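GDP-L-fucose synthase (PDB 7CXT) reduces the C4 keto group of GDP-6-OMe-4-keto-L-xylo-heptose with NADPH, and belongs to the fucose synthase subfamily of NAD(P)-dependent epimerase/dehydratases. Local coordinates at residues S7-A12 against Y61-A66; K103-G108 against Y254-I259; I161-N166 against D250-T255. All blocks are in the same frame, centred on the assembly; numbering follows the deposited sequence.

Overall arrangement
Strand 9-12 comes first, and contact 1 closes when the chain, after passing through edge strand 34-35 and helix 47-57, returns as strand 61-64 beside it. Contact 1 is complete before the others open. Strands 103-109 and 160-165 then extend the same parallel sheet one after the other. The chain runs on through strands 229-233 and 239-244 before helix 245-258 comes back over that sheet. There it closes contact 3 against 161-166 and contact 2 against 103-108; the loop of contact 3 is nested in that of contact 2, and both finish on one helix, sharing Tyr254 and Thr255. Phe63 of contact 1 also touches this helix, which thus spans three neighbouring strands. All three contacts reach NADPH.

Contact 1: residues S7-A12 against Y61-A66; sequences SKIYIA and YVFLTA. With NDP (NADPH dihydro-nicotinamide-adenine-dinucleotide phosphate), chain C.
Tyr61 meets four residues of 7-12. Its N-H goes to Lys8 O, Tyr61 O accepts the N-H of Tyr10 with 2.9 Å between Tyr10 N and Tyr61 O, and CB of Tyr61 packs on CD1 of Ile9 at 3.5 Å. Its ring passes beside Ser7, while its hydroxyl is bonded to Lys102. Val62, a beta-branched residue suited to a strand, lies on the other face of the sheet, side by side with Tyr10 and pointing the same way; CG1 of Val62 comes 4.1 Å from CD2 of Tyr10. Phe63 returns to the face of Ile9 and Ile11. Its N-H binds Tyr10 O almost straight (167° at the hydrogen), its carbonyl takes Ala12 N, and CG2 of Ile9 sits at the ring edge, 3.7 Å from CD2 of Phe63. CD1 of Leu64 lies 3.9 Å from CB of Ala12, a small partner that leaves room for the branched chain. Thr65 ends the strand pairing with a double grip: its N-H and its OG1 both bind Ala12 O, OG1 at 2.6 Å. With chi1 at 79°, OG1 stands between the backbone N and carbonyl carbon, from where it reaches across. Ala66, short enough to admit the cofactor, brings CA to 3.2 Å from O4B of NADPH. Parallel inner strands whose C-terminal ends meet the dinucleotide are the hallmark of the Rossmann fold.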
# COMPACT_ATOMS: atom_id res chain seq x y z
N SER A 7 12.49 15.58 -25.57
CA SER A 7 12.01 15.43 -24.20
C SER A 7 13.03 14.66 -23.37
O SER A 7 13.60 13.66 -23.83
CB SER A 7 10.67 14.70 -24.17
OG SER A 7 9.60 15.54 -24.59
N LYS A 8 13.26 15.13 -22.14
CA LYS A 8 14.13 14.43 -21.21
C LYS A 8 13.37 13.29 -20.54
O LYS A 8 12.34 13.53 -19.90
CB LYS A 8 14.67 15.40 -20.16
CG LYS A 8 15.90 14.88 -19.42
CD LYS A 8 16.42 15.93 -18.44
CE LYS A 8 17.88 15.72 -18.11
NZ LYS A 8 18.36 16.62 -17.01
N ILE A 9 13.89 12.07 -20.67
CA ILE A 9 13.22 10.86 -20.20
C ILE A 9 14.10 10.17 -19.18
O ILE A 9 15.26 9.85 -19.46
CB ILE A 9 12.92 9.88 -21.34
CG1 ILE A 9 12.34 10.58 -22.57
CG2 ILE A 9 12.02 8.74 -20.83
CD1 ILE A 9 10.93 10.93 -22.46
N TYR A 10 13.53 9.87 -18.02
CA TYR A 10 14.13 9.02 -17.01
C TYR A 10 13.47 7.64 -17.04
O TYR A 10 12.26 7.53 -16.85
CB TYR A 10 13.99 9.66 -15.62
CG TYR A 10 14.37 8.79 -14.45
CD1 TYR A 10 15.54 8.04 -14.47
CD2 TYR A 10 13.57 8.76 -13.29
CE1 TYR A 10 15.91 7.26 -13.35
CE2 TYR A 10 13.92 7.98 -12.20
CZ TYR A 10 15.10 7.23 -12.23
OH TYR A 10 15.43 6.44 -11.14
N ILE A 11 14.26 6.60 -17.30
CA ILE A 11 13.83 5.21 -17.17
C ILE A 11 14.44 4.69 -15.87
O ILE A 11 15.64 4.38 -15.82
CB ILE A 11 14.28 4.35 -18.35
CG1 ILE A 11 13.74 4.88 -19.69
CG2 ILE A 11 13.88 2.88 -18.11
CD1 ILE A 11 14.74 5.77 -20.42
N ALA A 12 13.64 4.60 -14.82
CA ALA A 12 14.16 4.08 -13.55
C ALA A 12 14.40 2.59 -13.68
O ALA A 12 13.57 1.87 -14.25
CB ALA A 12 13.17 4.37 -12.42
N TYR A 61 9.53 13.06 -18.43
CA TYR A 61 8.78 11.81 -18.46
C TYR A 61 9.54 10.76 -17.66
O TYR A 61 10.77 10.75 -17.64
CB TYR A 61 8.55 11.34 -19.91
CG TYR A 61 7.74 12.34 -20.71
CD1 TYR A 61 8.36 13.40 -21.36
CD2 TYR A 61 6.37 12.25 -20.75
CE1 TYR A 61 7.62 14.34 -22.05
CE2 TYR A 61 5.61 13.20 -21.46
CZ TYR A 61 6.24 14.22 -22.10
OH TYR A 61 5.47 15.14 -22.79
N VAL A 62 8.79 9.88 -17.00
CA VAL A 62 9.35 8.86 -16.11
C VAL A 62 8.74 7.51 -16.46
O VAL A 62 7.52 7.39 -16.55
CB VAL A 62 9.11 9.22 -14.63
CG1 VAL A 62 9.55 8.07 -13.72
CG2 VAL A 62 9.82 10.54 -14.27
N PHE A 63 9.60 6.50 -16.68
CA PHE A 63 9.19 5.10 -16.82
C PHE A 63 9.76 4.38 -15.61
O PHE A 63 10.98 4.17 -15.54
CB PHE A 63 9.74 4.46 -18.10
CG PHE A 63 9.08 4.92 -19.36
CD1 PHE A 63 7.93 4.29 -19.83
CD2 PHE A 63 9.64 5.94 -20.11
CE1 PHE A 63 7.33 4.72 -21.00
CE2 PHE A 63 9.06 6.36 -21.29
CZ PHE A 63 7.91 5.75 -21.74
N LEU A 64 8.89 3.96 -14.68
CA LEU A 64 9.34 3.40 -13.39
C LEU A 64 9.33 1.88 -13.46
O LEU A 64 8.34 1.23 -13.14
CB LEU A 64 8.45 3.90 -12.24
CG LEU A 64 8.61 3.29 -10.83
CD1 LEU A 64 10.08 3.36 -10.33
CD2 LEU A 64 7.69 3.96 -9.84
N THR A 65 10.46 1.29 -13.86
CA THR A 65 10.56 -0.16 -13.97
C THR A 65 11.25 -0.82 -12.78
O THR A 65 11.18 -2.05 -12.67
CB THR A 65 11.31 -0.58 -15.26
OG1 THR A 65 12.72 -0.43 -15.09
CG2 THR A 65 10.86 0.26 -16.45
N ALA A 66 11.90 -0.06 -11.90
CA ALA A 66 12.68 -0.68 -10.83
C ALA A 66 11.78 -1.37 -9.80
O ALA A 66 10.78 -0.80 -9.36
CB ALA A 66 13.56 0.36 -10.14
PA NDP C . 14.00 -6.54 -13.25
O1A NDP C . 14.00 -7.16 -11.89
O2A NDP C . 14.36 -7.33 -14.47
O5B NDP C . 14.99 -5.23 -13.22
C5B NDP C . 14.59 -4.47 -12.14
C4B NDP C . 15.57 -3.28 -12.07
O4B NDP C . 15.35 -2.51 -10.89
C3B NDP C . 17.01 -3.86 -12.03
O3B NDP C . 17.82 -3.20 -12.98
C2B NDP C . 17.47 -3.47 -10.60
O2B NDP C . 18.73 -3.10 -10.53
C1B NDP C . 16.60 -2.19 -10.38
N9A NDP C . 16.47 -1.90 -8.97
C8A NDP C . 15.88 -2.70 -7.95
N7A NDP C . 15.92 -2.13 -6.75
C5A NDP C . 16.59 -0.88 -6.99
C6A NDP C . 16.94 0.18 -6.14
N6A NDP C . 16.68 0.16 -4.78
N1A NDP C . 17.55 1.27 -6.62
C2A NDP C . 17.82 1.27 -7.98
N3A NDP C . 17.55 0.36 -8.91
C4A NDP C . 16.92 -0.74 -8.36
O3 NDP C . 12.46 -5.92 -13.32
PN NDP C . 11.68 -6.27 -14.68
O1N NDP C . 11.40 -7.72 -14.72
O2N NDP C . 12.06 -5.47 -15.91
O5D NDP C . 10.06 -5.68 -14.35
C5D NDP C . 9.99 -4.32 -14.40
C4D NDP C . 8.58 -3.93 -13.98
O4D NDP C . 7.64 -4.89 -14.55
C3D NDP C . 8.45 -4.08 -12.42
O3D NDP C . 7.57 -3.11 -11.96
C2D NDP C . 7.83 -5.47 -12.26
O2D NDP C . 7.05 -5.62 -11.10
C1D NDP C . 6.89 -5.46 -13.48
N1N NDP C . 6.50 -6.83 -13.81
C2N NDP C . 7.42 -7.73 -14.38
C3N NDP C . 7.10 -9.07 -14.40
C7N NDP C . 8.04 -10.03 -14.98
O7N NDP C . 7.76 -11.23 -15.20
N7N NDP C . 9.32 -9.59 -15.26
C4N NDP C . 5.84 -9.59 -13.85
C5N NDP C . 4.87 -8.53 -13.53
C6N NDP C . 5.22 -7.24 -13.53
P2B NDP C . 19.92 -4.42 -10.17
O1X NDP C . 19.81 -5.16 -11.46
O2X NDP C . 21.17 -3.55 -9.97
O3X NDP C . 19.27 -5.01 -8.95

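Contact 2: residues K103-G108 against Y254-I259; sequences KLVFFG and YTMQNI. With NDP (NADPH dihydro-nicotinamide-adenine-dinucleotide phosphate), chain C.
The end of a helix lying on the Rossmann sheet is held by a lysine here: Lys103, at the start of strand 103-109, offers its ammonium to backbone carbonyls at the C-terminal end of helix 245-258 and just beyond. NZ of Lys103 binds Met256 O at 2.6 Å, Ile259 O at 2.9 Å and Thr255 O at 3.0 Å. The three bonds differ in approach. Toward Thr255 the nitrogen lies in the carbonyl plane, on a lone pair, and shares that oxygen with the backbone N-H of Ile259; toward Met256 and Ile259 it stands well above the carbonyl planes. A long flexible chain is needed to get there, and its bend at chi3 (82°) turns the tip into the cluster. Asp260 adds a salt bridge to the same nitrogen, so a buried charge is met by a carboxylate as well as by carbonyls, whose helix-end dipoles would probably favour the cation.

Strand and helix run nearly antiparallel, at 149°, as expected of an alpha/beta layer in which a helix returns over parallel strands. Between them Met256 fills the apolar part of the contact. Bent at chi2 (-56°), its pliable thioether chain brings SD to 3.7 Å from CB of Lys103, and its methyl CE to 3.6 Å from CG2 of Val105, the two side chains crossing obliquely. CG2 of the compact Val105 also meets CG2 of Thr255 at 4.0 Å, while CG1 of Val105 lies over one face of the Phe107 ring, displaced toward its rim. Met256 further touches Phe63 of the adjoining strand. Farther along, the strand reaches NADPH: O3D of the cofactor gives a weak hydrogen bond to Phe107 O, and Gly108 O lies 3.2 Å from its C6N.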
# COMPACT_ATOMS: atom_id res chain seq x y z
N LYS A 103 4.39 13.28 -17.46
CA LYS A 103 3.69 12.00 -17.33
C LYS A 103 4.64 10.96 -16.75
O LYS A 103 5.86 11.06 -16.87
CB LYS A 103 3.14 11.49 -18.67
CG LYS A 103 2.09 12.38 -19.30
CD LYS A 103 1.67 11.89 -20.68
CE LYS A 103 0.65 10.79 -20.59
NZ LYS A 103 0.02 10.55 -21.94
N LEU A 104 4.05 9.94 -16.14
CA LEU A 104 4.80 8.85 -15.55
C LEU A 104 4.08 7.55 -15.86
O LEU A 104 2.85 7.51 -15.90
CB LEU A 104 4.95 9.04 -14.02
CG LEU A 104 5.63 7.96 -13.19
CD1 LEU A 104 6.30 8.63 -11.96
CD2 LEU A 104 4.68 6.84 -12.74
N VAL A 105 4.84 6.49 -16.08
CA VAL A 105 4.27 5.17 -16.28
C VAL A 105 4.84 4.24 -15.23
O VAL A 105 6.06 4.11 -15.11
CB VAL A 105 4.53 4.62 -17.69
CG1 VAL A 105 4.20 3.13 -17.71
CG2 VAL A 105 3.66 5.34 -18.69
N PHE A 106 3.96 3.59 -14.49
CA PHE A 106 4.33 2.65 -13.46
C PHE A 106 3.85 1.27 -13.89
O PHE A 106 2.80 1.14 -14.51
CB PHE A 106 3.72 3.06 -12.11
CG PHE A 106 3.83 2.02 -11.05
CD1 PHE A 106 5.07 1.51 -10.68
CD2 PHE A 106 2.69 1.54 -10.41
CE1 PHE A 106 5.17 0.53 -9.70
CE2 PHE A 106 2.78 0.57 -9.42
CZ PHE A 106 4.03 0.08 -9.05
N PHE A 107 4.63 0.24 -13.59
CA PHE A 107 4.27 -1.11 -14.02
C PHE A 107 3.75 -1.91 -12.83
O PHE A 107 4.43 -2.02 -11.80
CB PHE A 107 5.44 -1.79 -14.71
CG PHE A 107 5.80 -1.14 -16.01
CD1 PHE A 107 5.15 -1.50 -17.18
CD2 PHE A 107 6.73 -0.14 -16.04
CE1 PHE A 107 5.46 -0.88 -18.38
CE2 PHE A 107 7.06 0.49 -17.24
CZ PHE A 107 6.41 0.12 -18.41
N GLY A 108 2.53 -2.42 -12.97
CA GLY A 108 1.92 -3.27 -11.97
C GLY A 108 2.19 -4.73 -12.23
O GLY A 108 2.86 -5.12 -13.19
N TYR A 254 3.17 4.11 -26.25
CA TYR A 254 1.84 4.50 -26.71
C TYR A 254 1.06 5.21 -25.61
O TYR A 254 0.35 6.19 -25.87
CB TYR A 254 1.06 3.26 -27.17
CG TYR A 254 -0.32 3.61 -27.70
CD1 TYR A 254 -0.52 3.93 -29.04
CD2 TYR A 254 -1.41 3.64 -26.84
CE1 TYR A 254 -1.78 4.27 -29.51
CE2 TYR A 254 -2.68 3.96 -27.31
CZ TYR A 254 -2.86 4.28 -28.64
OH TYR A 254 -4.12 4.60 -29.08
N THR A 255 1.20 4.74 -24.36
CA THR A 255 0.52 5.39 -23.24
C THR A 255 1.02 6.82 -23.05
O THR A 255 0.21 7.74 -22.89
CB THR A 255 0.72 4.56 -21.96
OG1 THR A 255 0.02 3.31 -22.09
CG2 THR A 255 0.18 5.30 -20.72
N MET A 256 2.34 7.03 -23.16
CA MET A 256 2.87 8.39 -22.99
C MET A 256 2.30 9.33 -24.03
O MET A 256 1.91 10.46 -23.71
CB MET A 256 4.40 8.39 -23.10
CG MET A 256 5.11 7.82 -21.91
SD MET A 256 4.68 8.61 -20.34
CE MET A 256 6.04 8.01 -19.35
N GLN A 257 2.22 8.87 -25.29
CA GLN A 257 1.77 9.70 -26.40
C GLN A 257 0.26 9.84 -26.50
O GLN A 257 -0.20 10.77 -27.17
CB GLN A 257 2.28 9.12 -27.73
CG GLN A 257 3.80 8.92 -27.79
CD GLN A 257 4.57 10.21 -27.53
OE1 GLN A 257 4.66 10.65 -26.39
NE2 GLN A 257 5.12 10.80 -28.59
N ASN A 258 -0.52 8.96 -25.87
CA ASN A 258 -1.95 8.93 -26.21
C ASN A 258 -2.91 8.83 -25.04
O ASN A 258 -4.05 9.28 -25.19
CB ASN A 258 -2.24 7.78 -27.18
CG ASN A 258 -1.48 7.90 -28.47
OD1 ASN A 258 -1.88 8.64 -29.36
ND2 ASN A 258 -0.38 7.16 -28.59
N ILE A 259 -2.54 8.25 -23.90
CA ILE A 259 -3.50 7.94 -22.84
C ILE A 259 -3.25 8.88 -21.67
O ILE A 259 -2.17 8.85 -21.06
CB ILE A 259 -3.40 6.47 -22.42
CG1 ILE A 259 -3.65 5.55 -23.60
CG2 ILE A 259 -4.33 6.16 -21.23
CD1 ILE A 259 -3.69 4.07 -23.20
PA NDP C . 14.00 -6.54 -13.25
O1A NDP C . 14.00 -7.16 -11.89
O2A NDP C . 14.36 -7.33 -14.47
O5B NDP C . 14.99 -5.23 -13.22
C5B NDP C . 14.59 -4.47 -12.14
C4B NDP C . 15.57 -3.28 -12.07
O4B NDP C . 15.35 -2.51 -10.89
C3B NDP C . 17.01 -3.86 -12.03
O3B NDP C . 17.82 -3.20 -12.98
C2B NDP C . 17.47 -3.47 -10.60
O2B NDP C . 18.73 -3.10 -10.53
C1B NDP C . 16.60 -2.19 -10.38
N9A NDP C . 16.47 -1.90 -8.97
C8A NDP C . 15.88 -2.70 -7.95
N7A NDP C . 15.92 -2.13 -6.75
C5A NDP C . 16.59 -0.88 -6.99
C6A NDP C . 16.94 0.18 -6.14
N6A NDP C . 16.68 0.16 -4.78
N1A NDP C . 17.55 1.27 -6.62
C2A NDP C . 17.82 1.27 -7.98
N3A NDP C . 17.55 0.36 -8.91
C4A NDP C . 16.92 -0.74 -8.36
O3 NDP C . 12.46 -5.92 -13.32
PN NDP C . 11.68 -6.27 -14.68
O1N NDP C . 11.40 -7.72 -14.72
O2N NDP C . 12.06 -5.47 -15.91
O5D NDP C . 10.06 -5.68 -14.35
C5D NDP C . 9.99 -4.32 -14.40
C4D NDP C . 8.58 -3.93 -13.98
O4D NDP C . 7.64 -4.89 -14.55
C3D NDP C . 8.45 -4.08 -12.42
O3D NDP C . 7.57 -3.11 -11.96
C2D NDP C . 7.83 -5.47 -12.26
O2D NDP C . 7.05 -5.62 -11.10
C1D NDP C . 6.89 -5.46 -13.48
N1N NDP C . 6.50 -6.83 -13.81
C2N NDP C . 7.42 -7.73 -14.38
C3N NDP C . 7.10 -9.07 -14.40
C7N NDP C . 8.04 -10.03 -14.98
O7N NDP C . 7.76 -11.23 -15.20
N7N NDP C . 9.32 -9.59 -15.26
C4N NDP C . 5.84 -9.59 -13.85
C5N NDP C . 4.87 -8.53 -13.53
C6N NDP C . 5.22 -7.24 -13.53
P2B NDP C . 19.92 -4.42 -10.17
O1X NDP C . 19.81 -5.16 -11.46
O2X NDP C . 21.17 -3.55 -9.97
O3X NDP C . 19.27 -5.01 -8.95

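Contact 3: residues I161-N166 against D250-T255; sequences ITLVLN and DVAIYT. With NDP (NADPH dihydro-nicotinamide-adenine-dinucleotide phosphate), chain C.
Leu163 and Ile161 carry the apolar packing from strand 160-165 onto helix 245-258. Both residues turn toward the helix, as every second residue of a strand can. CD1 of Leu163 is the main probe: it lies 4.0 Å from CA of Ala252 and 4.4 Å from CG1 of Val251. Alanine suits this place because its small side chain lets the leucine methyl reach down to the helix backbone; its CB also touches the rings of Phe107 on the adjacent strand and of Phe63 on the strand beyond it. One turn on, CG2 of Ile161 meets CG2 of Thr255 at 3.9 Å, the threonine methyl standing anti to its own backbone N (chi1 -67° for OG1) and facing the isoleucine.

Polar atoms are settled within the helix. OG1 of Thr255 folds back to Val251 O at 3.0 Å, an oxygen that also accepts the backbone N-H of Thr255; the two donors come from opposite faces of the carbonyl plane. With its hydroxyl thus bonded, threonine can present that oxygen to a leucine: CD1 of Leu163 lies 3.7 Å from OG1 of Thr255, and the two side chains slide past each other in opposite directions.

Cofactor contacts come from the strand's far end. Leu165 holds CG in the position between backbone N and carbonyl carbon (chi1 63°), which sets its branched end against the nicotinamide ring. There CG of Leu165 lies 3.5 Å from C6N of NDP, the bound NADPH. A helix running nearly antiparallel (161°) over inner parallel strands, with the nicotinamide beyond their C-terminal ends, is the alpha/beta layering of a Rossmann domain, here that of the NADPH-binding epimerase/dehydratase family.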
# COMPACT_ATOMS: atom_id res chain seq x y z
N ILE A 161 0.19 6.83 -14.78
CA ILE A 161 -0.59 5.72 -15.32
C ILE A 161 0.05 4.39 -14.93
O ILE A 161 1.25 4.18 -15.15
CB ILE A 161 -0.73 5.81 -16.85
CG1 ILE A 161 -1.17 7.21 -17.30
CG2 ILE A 161 -1.69 4.78 -17.36
CD1 ILE A 161 -2.43 7.72 -16.63
N THR A 162 -0.76 3.47 -14.43
CA THR A 162 -0.30 2.13 -14.07
C THR A 162 -0.70 1.13 -15.15
O THR A 162 -1.88 1.04 -15.52
CB THR A 162 -0.88 1.70 -12.72
OG1 THR A 162 -0.42 2.60 -11.71
CG2 THR A 162 -0.45 0.27 -12.36
N LEU A 163 0.28 0.39 -15.64
CA LEU A 163 0.07 -0.68 -16.60
C LEU A 163 0.43 -1.99 -15.92
O LEU A 163 1.54 -2.13 -15.38
CB LEU A 163 0.92 -0.49 -17.86
CG LEU A 163 0.78 0.88 -18.55
CD1 LEU A 163 1.69 1.01 -19.78
CD2 LEU A 163 -0.68 1.11 -18.94
N VAL A 164 -0.51 -2.94 -15.91
CA VAL A 164 -0.36 -4.17 -15.13
C VAL A 164 -0.10 -5.33 -16.07
O VAL A 164 -0.87 -5.56 -17.01
CB VAL A 164 -1.62 -4.43 -14.27
CG1 VAL A 164 -1.35 -5.55 -13.29
CG2 VAL A 164 -2.04 -3.14 -13.57
N LEU A 165 0.96 -6.10 -15.79
CA LEU A 165 1.31 -7.23 -16.65
C LEU A 165 1.57 -8.47 -15.81
O LEU A 165 1.76 -8.40 -14.59
CB LEU A 165 2.54 -6.94 -17.50
CG LEU A 165 3.82 -6.71 -16.69
CD1 LEU A 165 5.01 -7.27 -17.44
CD2 LEU A 165 4.02 -5.22 -16.42
N ASN A 166 1.56 -9.64 -16.49
CA ASN A 166 1.78 -10.92 -15.81
C ASN A 166 3.22 -11.42 -15.90
O ASN A 166 3.97 -11.30 -14.94
CB ASN A 166 0.80 -11.97 -16.32
CG ASN A 166 -0.55 -11.86 -15.63
OD1 ASN A 166 -0.62 -11.62 -14.42
ND2 ASN A 166 -1.63 -11.96 -16.41
N ASP A 250 6.42 -0.91 -26.35
CA ASP A 250 5.49 -0.34 -27.34
C ASP A 250 4.25 0.22 -26.67
O ASP A 250 3.82 1.34 -26.98
CB ASP A 250 5.12 -1.43 -28.36
CG ASP A 250 4.41 -0.88 -29.62
OD1 ASP A 250 4.96 0.01 -30.30
OD2 ASP A 250 3.32 -1.38 -29.95
N VAL A 251 3.64 -0.52 -25.73
CA VAL A 251 2.44 0.03 -25.09
C VAL A 251 2.79 1.13 -24.09
O VAL A 251 2.01 2.07 -23.90
CB VAL A 251 1.61 -1.10 -24.44
CG1 VAL A 251 2.32 -1.72 -23.22
CG2 VAL A 251 0.22 -0.59 -24.07
N ALA A 252 3.96 1.06 -23.46
CA ALA A 252 4.33 2.13 -22.53
C ALA A 252 4.56 3.44 -23.27
O ALA A 252 4.20 4.51 -22.77
CB ALA A 252 5.57 1.75 -21.72
N ILE A 253 5.18 3.37 -24.45
CA ILE A 253 5.35 4.57 -25.26
C ILE A 253 4.01 5.05 -25.79
O ILE A 253 3.69 6.24 -25.74
CB ILE A 253 6.36 4.31 -26.39
CG1 ILE A 253 7.77 4.13 -25.81
CG2 ILE A 253 6.31 5.44 -27.43
CD1 ILE A 253 8.75 3.45 -26.76
N TYR A 254 3.17 4.11 -26.25
CA TYR A 254 1.84 4.50 -26.71
C TYR A 254 1.06 5.21 -25.61
O TYR A 254 0.35 6.19 -25.87
CB TYR A 254 1.06 3.26 -27.17
CG TYR A 254 -0.32 3.61 -27.70
CD1 TYR A 254 -0.52 3.93 -29.04
CD2 TYR A 254 -1.41 3.64 -26.84
CE1 TYR A 254 -1.78 4.27 -29.51
CE2 TYR A 254 -2.68 3.96 -27.31
CZ TYR A 254 -2.86 4.28 -28.64
OH TYR A 254 -4.12 4.60 -29.08
N THR A 255 1.20 4.74 -24.36
CA THR A 255 0.52 5.39 -23.24
C THR A 255 1.02 6.82 -23.05
O THR A 255 0.21 7.74 -22.89
CB THR A 255 0.72 4.56 -21.96
OG1 THR A 255 0.02 3.31 -22.09
CG2 THR A 255 0.18 5.30 -20.72
PA NDP C . 14.00 -6.54 -13.25
O1A NDP C . 14.00 -7.16 -11.89
O2A NDP C . 14.36 -7.33 -14.47
O5B NDP C . 14.99 -5.23 -13.22
C5B NDP C . 14.59 -4.47 -12.14
C4B NDP C . 15.57 -3.28 -12.07
O4B NDP C . 15.35 -2.51 -10.89
C3B NDP C . 17.01 -3.86 -12.03
O3B NDP C . 17.82 -3.20 -12.98
C2B NDP C . 17.47 -3.47 -10.60
O2B NDP C . 18.73 -3.10 -10.53
C1B NDP C . 16.60 -2.19 -10.38
N9A NDP C . 16.47 -1.90 -8.97
C8A NDP C . 15.88 -2.70 -7.95
N7A NDP C . 15.92 -2.13 -6.75
C5A NDP C . 16.59 -0.88 -6.99
C6A NDP C . 16.94 0.18 -6.14
N6A NDP C . 16.68 0.16 -4.78
N1A NDP C . 17.55 1.27 -6.62
C2A NDP C . 17.82 1.27 -7.98
N3A NDP C . 17.55 0.36 -8.91
C4A NDP C . 16.92 -0.74 -8.36
O3 NDP C . 12.46 -5.92 -13.32
PN NDP C . 11.68 -6.27 -14.68
O1N NDP C . 11.40 -7.72 -14.72
O2N NDP C . 12.06 -5.47 -15.91
O5D NDP C . 10.06 -5.68 -14.35
C5D NDP C . 9.99 -4.32 -14.40
C4D NDP C . 8.58 -3.93 -13.98
O4D NDP C . 7.64 -4.89 -14.55
C3D NDP C . 8.45 -4.08 -12.42
O3D NDP C . 7.57 -3.11 -11.96
C2D NDP C . 7.83 -5.47 -12.26
O2D NDP C . 7.05 -5.62 -11.10
C1D NDP C . 6.89 -5.46 -13.48
N1N NDP C . 6.50 -6.83 -13.81
C2N NDP C . 7.42 -7.73 -14.38
C3N NDP C . 7.10 -9.07 -14.40
C7N NDP C . 8.04 -10.03 -14.98
O7N NDP C . 7.76 -11.23 -15.20
N7N NDP C . 9.32 -9.59 -15.26
C4N NDP C . 5.84 -9.59 -13.85
C5N NDP C . 4.87 -8.53 -13.53
C6N NDP C . 5.22 -7.24 -13.53
P2B NDP C . 19.92 -4.42 -10.17
O1X NDP C . 19.81 -5.16 -11.46
O2X NDP C . 21.17 -3.55 -9.97
O3X NDP C . 19.27 -5.01 -8.95